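Local coordinates for protein elastase inhibitor AFUEI (Aspergillus fumigatus Af293, PDB 3W0E) that inhibits elastases, non-competitively and with nanomolar affinity in the case of the same fungus's own enzyme, and also blocks human leukocyte elastase, at residues E8-Y21 / L52-H66. Numbering follows the deposited sequence.
Sequences EAQFVKQELIGQPY and LNIQVNENNEIISAH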
# COMPACT_ATOMS: atom_id res chain seq x y z
N GLU A 8 0.66 -10.53 -7.41
CA GLU A 8 0.03 -11.17 -6.25
C GLU A 8 -0.78 -10.18 -5.40
O GLU A 8 -1.87 -10.51 -4.94
CB GLU A 8 1.07 -11.93 -5.41
CG GLU A 8 1.67 -13.14 -6.14
CD GLU A 8 2.59 -13.97 -5.27
OE1 GLU A 8 3.18 -13.42 -4.31
OE2 GLU A 8 2.72 -15.19 -5.54
N ALA A 9 -0.28 -8.96 -5.21
CA ALA A 9 -1.07 -7.97 -4.48
C ALA A 9 -2.39 -7.72 -5.21
O ALA A 9 -3.41 -7.42 -4.59
CB ALA A 9 -0.30 -6.69 -4.29
N GLN A 10 -2.37 -7.88 -6.53
CA GLN A 10 -3.56 -7.70 -7.35
C GLN A 10 -4.51 -8.88 -7.18
O GLN A 10 -5.72 -8.70 -7.01
CB GLN A 10 -3.19 -7.54 -8.82
CG GLN A 10 -4.37 -7.41 -9.77
CD GLN A 10 -5.02 -6.04 -9.70
OE1 GLN A 10 -4.68 -5.21 -8.85
NE2 GLN A 10 -5.97 -5.78 -10.60
N PHE A 11 -3.94 -10.08 -7.25
CA PHE A 11 -4.68 -11.32 -7.04
C PHE A 11 -5.37 -11.29 -5.69
O PHE A 11 -6.53 -11.70 -5.56
CB PHE A 11 -3.72 -12.51 -7.10
CG PHE A 11 -4.33 -13.81 -6.65
CD1 PHE A 11 -4.14 -14.28 -5.37
CD2 PHE A 11 -5.09 -14.57 -7.52
CE1 PHE A 11 -4.69 -15.48 -4.95
CE2 PHE A 11 -5.66 -15.77 -7.11
CZ PHE A 11 -5.46 -16.22 -5.82
N VAL A 12 -4.65 -10.80 -4.69
CA VAL A 12 -5.15 -10.74 -3.32
C VAL A 12 -6.28 -9.73 -3.20
O VAL A 12 -7.36 -10.05 -2.69
CB VAL A 12 -4.02 -10.39 -2.32
CG1 VAL A 12 -4.61 -10.13 -0.94
CG2 VAL A 12 -2.97 -11.49 -2.28
N LYS A 13 -6.05 -8.50 -3.67
CA LYS A 13 -7.10 -7.48 -3.66
C LYS A 13 -8.36 -7.95 -4.41
O LYS A 13 -9.47 -7.54 -4.09
CB LYS A 13 -6.59 -6.16 -4.26
CG LYS A 13 -5.84 -5.23 -3.29
CD LYS A 13 -5.00 -4.22 -4.08
CE LYS A 13 -4.52 -3.05 -3.23
NZ LYS A 13 -3.13 -2.60 -3.58
N GLN A 14 -8.18 -8.82 -5.40
CA GLN A 14 -9.28 -9.20 -6.29
C GLN A 14 -10.02 -10.48 -5.92
O GLN A 14 -11.20 -10.63 -6.24
CB GLN A 14 -8.76 -9.34 -7.74
CG GLN A 14 -8.50 -8.00 -8.45
CD GLN A 14 -7.99 -8.19 -9.87
OE1 GLN A 14 -7.74 -7.22 -10.59
NE2 GLN A 14 -7.84 -9.45 -10.29
N GLU A 15 -9.34 -11.41 -5.25
CA GLU A 15 -9.90 -12.74 -5.02
C GLU A 15 -10.00 -13.15 -3.55
O GLU A 15 -10.81 -14.01 -3.19
CB GLU A 15 -9.06 -13.77 -5.77
CG GLU A 15 -8.93 -13.52 -7.27
CD GLU A 15 -10.02 -14.20 -8.08
OE1 GLU A 15 -11.18 -14.27 -7.61
OE2 GLU A 15 -9.72 -14.68 -9.20
N LEU A 16 -9.17 -12.55 -2.70
CA LEU A 16 -9.02 -13.04 -1.34
C LEU A 16 -9.57 -12.10 -0.26
O LEU A 16 -9.51 -12.43 0.93
CB LEU A 16 -7.55 -13.36 -1.04
CG LEU A 16 -6.82 -14.35 -1.95
CD1 LEU A 16 -5.32 -14.41 -1.63
CD2 LEU A 16 -7.44 -15.74 -1.88
N ILE A 17 -10.09 -10.94 -0.65
CA ILE A 17 -10.62 -10.02 0.37
C ILE A 17 -11.65 -10.74 1.24
O ILE A 17 -12.56 -11.41 0.72
CB ILE A 17 -11.22 -8.74 -0.25
CG1 ILE A 17 -10.13 -7.92 -0.93
CG2 ILE A 17 -11.92 -7.91 0.82
CD1 ILE A 17 -8.90 -7.69 -0.07
N GLY A 18 -11.49 -10.63 2.56
CA GLY A 18 -12.43 -11.20 3.50
C GLY A 18 -12.07 -12.60 3.95
O GLY A 18 -12.63 -13.14 4.91
N GLN A 19 -11.13 -13.22 3.24
CA GLN A 19 -10.74 -14.59 3.56
C GLN A 19 -9.67 -14.58 4.63
O GLN A 19 -8.85 -13.65 4.70
CB GLN A 19 -10.22 -15.29 2.32
CG GLN A 19 -11.07 -15.02 1.11
CD GLN A 19 -12.14 -16.06 0.90
OE1 GLN A 19 -13.12 -16.09 1.65
NE2 GLN A 19 -11.96 -16.92 -0.10
N PRO A 20 -9.67 -15.63 5.47
CA PRO A 20 -8.64 -15.81 6.49
C PRO A 20 -7.29 -16.03 5.81
O PRO A 20 -7.21 -16.73 4.79
CB PRO A 20 -9.07 -17.11 7.20
CG PRO A 20 -9.97 -17.80 6.25
CD PRO A 20 -10.66 -16.72 5.46
N TYR A 21 -6.25 -15.42 6.36
CA TYR A 21 -4.92 -15.59 5.82
C TYR A 21 -4.30 -16.86 6.40
O TYR A 21 -3.59 -16.83 7.41
CB TYR A 21 -4.05 -14.38 6.15
CG TYR A 21 -2.72 -14.44 5.46
CD1 TYR A 21 -2.64 -14.49 4.07
CD2 TYR A 21 -1.56 -14.47 6.19
CE1 TYR A 21 -1.40 -14.56 3.43
CE2 TYR A 21 -0.33 -14.54 5.57
CZ TYR A 21 -0.26 -14.57 4.19
OH TYR A 21 0.99 -14.65 3.58
N LEU A 52 5.63 -7.90 -0.32
CA LEU A 52 4.19 -7.97 -0.37
C LEU A 52 3.67 -7.81 1.05
O LEU A 52 4.06 -8.55 1.96
CB LEU A 52 3.72 -9.30 -0.96
CG LEU A 52 2.21 -9.52 -0.92
CD1 LEU A 52 1.45 -8.38 -1.61
CD2 LEU A 52 1.87 -10.86 -1.56
N ASN A 53 2.81 -6.82 1.24
CA ASN A 53 2.17 -6.60 2.54
C ASN A 53 0.75 -7.09 2.49
O ASN A 53 -0.04 -6.68 1.65
CB ASN A 53 2.18 -5.11 2.91
CG ASN A 53 3.57 -4.57 3.08
OD1 ASN A 53 4.24 -4.84 4.07
ND2 ASN A 53 4.03 -3.81 2.09
N ILE A 54 0.42 -8.00 3.40
CA ILE A 54 -0.94 -8.51 3.51
C ILE A 54 -1.54 -7.90 4.77
O ILE A 54 -1.05 -8.14 5.87
CB ILE A 54 -0.93 -10.02 3.65
CG1 ILE A 54 -0.22 -10.66 2.45
CG2 ILE A 54 -2.36 -10.55 3.79
CD1 ILE A 54 -1.00 -10.58 1.17
N GLN A 55 -2.58 -7.10 4.61
CA GLN A 55 -3.14 -6.41 5.76
C GLN A 55 -4.38 -7.18 6.18
O GLN A 55 -5.26 -7.47 5.35
CB GLN A 55 -3.51 -4.97 5.39
CG GLN A 55 -3.87 -4.12 6.59
CD GLN A 55 -3.59 -2.64 6.37
OE1 GLN A 55 -3.29 -2.19 5.25
NE2 GLN A 55 -3.69 -1.87 7.45
N VAL A 56 -4.44 -7.53 7.47
CA VAL A 56 -5.57 -8.30 7.97
C VAL A 56 -6.28 -7.50 9.06
O VAL A 56 -5.74 -6.53 9.63
CB VAL A 56 -5.12 -9.70 8.49
CG1 VAL A 56 -4.50 -10.54 7.36
CG2 VAL A 56 -4.12 -9.56 9.65
N ASN A 57 -7.52 -7.88 9.35
CA ASN A 57 -8.21 -7.34 10.52
C ASN A 57 -7.90 -8.13 11.78
O ASN A 57 -7.02 -9.02 11.78
CB ASN A 57 -9.72 -7.23 10.29
CG ASN A 57 -10.38 -8.58 10.03
OD1 ASN A 57 -9.84 -9.64 10.39
ND2 ASN A 57 -11.57 -8.54 9.41
N GLU A 58 -8.62 -7.83 12.86
CA GLU A 58 -8.33 -8.48 14.14
C GLU A 58 -8.62 -9.98 14.14
O GLU A 58 -8.20 -10.71 15.05
CB GLU A 58 -9.05 -7.75 15.27
CG GLU A 58 -8.10 -7.00 16.21
CD GLU A 58 -8.51 -5.56 16.44
OE1 GLU A 58 -7.94 -4.92 17.35
OE2 GLU A 58 -9.41 -5.07 15.72
N ASN A 59 -9.33 -10.44 13.12
CA ASN A 59 -9.64 -11.85 13.00
C ASN A 59 -8.82 -12.56 11.92
O ASN A 59 -9.15 -13.67 11.51
CB ASN A 59 -11.13 -12.02 12.75
CG ASN A 59 -11.94 -11.56 13.93
OD1 ASN A 59 -11.53 -11.73 15.08
ND2 ASN A 59 -13.08 -10.92 13.66
N ASN A 60 -7.74 -11.93 11.49
CA ASN A 60 -6.83 -12.49 10.50
C ASN A 60 -7.51 -12.60 9.14
O ASN A 60 -7.11 -13.44 8.32
CB ASN A 60 -6.28 -13.86 10.92
CG ASN A 60 -5.06 -14.28 10.11
OD1 ASN A 60 -4.13 -13.50 9.93
ND2 ASN A 60 -5.06 -15.52 9.63
N GLU A 61 -8.52 -11.77 8.90
CA GLU A 61 -9.20 -11.75 7.61
C GLU A 61 -8.56 -10.70 6.72
O GLU A 61 -8.33 -9.58 7.15
CB GLU A 61 -10.69 -11.50 7.80
CG GLU A 61 -11.31 -12.61 8.64
CD GLU A 61 -12.69 -12.26 9.18
OE1 GLU A 61 -13.38 -13.20 9.64
OE2 GLU A 61 -13.07 -11.07 9.14
N ILE A 62 -8.28 -11.06 5.47
CA ILE A 62 -7.57 -10.16 4.56
C ILE A 62 -8.41 -8.94 4.21
O ILE A 62 -9.55 -9.08 3.74
CB ILE A 62 -7.14 -10.90 3.29
CG1 ILE A 62 -6.27 -12.12 3.69
CG2 ILE A 62 -6.44 -9.97 2.30
CD1 ILE A 62 -5.87 -13.01 2.54
N ILE A 63 -7.87 -7.74 4.46
CA ILE A 63 -8.57 -6.51 4.10
C ILE A 63 -7.88 -5.75 2.98
O ILE A 63 -8.49 -4.88 2.37
CB ILE A 63 -8.82 -5.55 5.29
CG1 ILE A 63 -7.51 -5.06 5.92
CG2 ILE A 63 -9.72 -6.22 6.35
CD1 ILE A 63 -7.73 -4.45 7.30
N SER A 64 -6.60 -6.04 2.73
CA SER A 64 -5.91 -5.39 1.62
C SER A 64 -4.51 -5.92 1.40
O SER A 64 -4.00 -6.71 2.20
CB SER A 64 -5.84 -3.88 1.85
OG SER A 64 -5.60 -3.17 0.65
N ALA A 65 -3.88 -5.48 0.31
CA ALA A 65 -2.48 -5.84 0.05
C ALA A 65 -1.82 -4.74 -0.77
O ALA A 65 -2.48 -4.10 -1.59
CB ALA A 65 -2.39 -7.18 -0.69
N HIS A 66 -0.54 -4.52 -0.54
CA HIS A 66 0.22 -3.59 -1.37
C HIS A 66 1.69 -3.92 -1.26
O HIS A 66 2.11 -4.55 -0.29
CB HIS A 66 -0.06 -2.13 -0.98
CG HIS A 66 0.52 -1.73 0.34
ND1 HIS A 66 -0.07 -2.07 1.54
CD2 HIS A 66 1.61 -1.00 0.66
CE1 HIS A 66 0.64 -1.57 2.54
NE2 HIS A 66 1.67 -0.91 2.03
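Ile62, at the start of strand 62-66, meets the helix, the turn after it and Tyr21 with a single branched side chain. Its CB touches the carbonyl oxygens of Leu16 and Gln19. There the side chain forks: CG2, anti to the backbone N, packs 3.7 Å from Val12 CG1, whereas CG1 leads past Gln19 O and puts CD1 between Leu16 CB and Tyr21 CD1, the latter 3.9 Å away. A beta-branched residue thus suits a strand position that must fill two directions at once. The backbone of Ile62 is gripped as well: Gly18 N donates to Ile62 O at 2.7 Å, and Ile62 N donates to Gln19 O at 2.8 Å. Glycine fits the type II turn Leu16-Gln19, its phi being positive (92°).

Tyr21 suits its place because its flat ring offers a face to Ile54 CG2, a CH-pi contact 4.2 Å from the centroid. Its N bonds to Asn60 O (2.9 Å), and Asn60 ND2 returns a bond to Tyr21 O from above the carbonyl plane; asparagine also tolerates the positive phi (67°) ending turn 57-60. Nearer the helix's N-terminal end, little Ala9 lets Leu52 CD1 approach its CB to 3.6 Å.

Helix 8-15 runs roughly antiparallel to strand 62-66 (157°), packed on one face of the small mixed sheet of this I78-family, CI-2-clan inhibitor; Tyr21 also touches strand 34-37 and helix 23-28, and Tyr47 of the second subunit packs on Ile63 and Ser64.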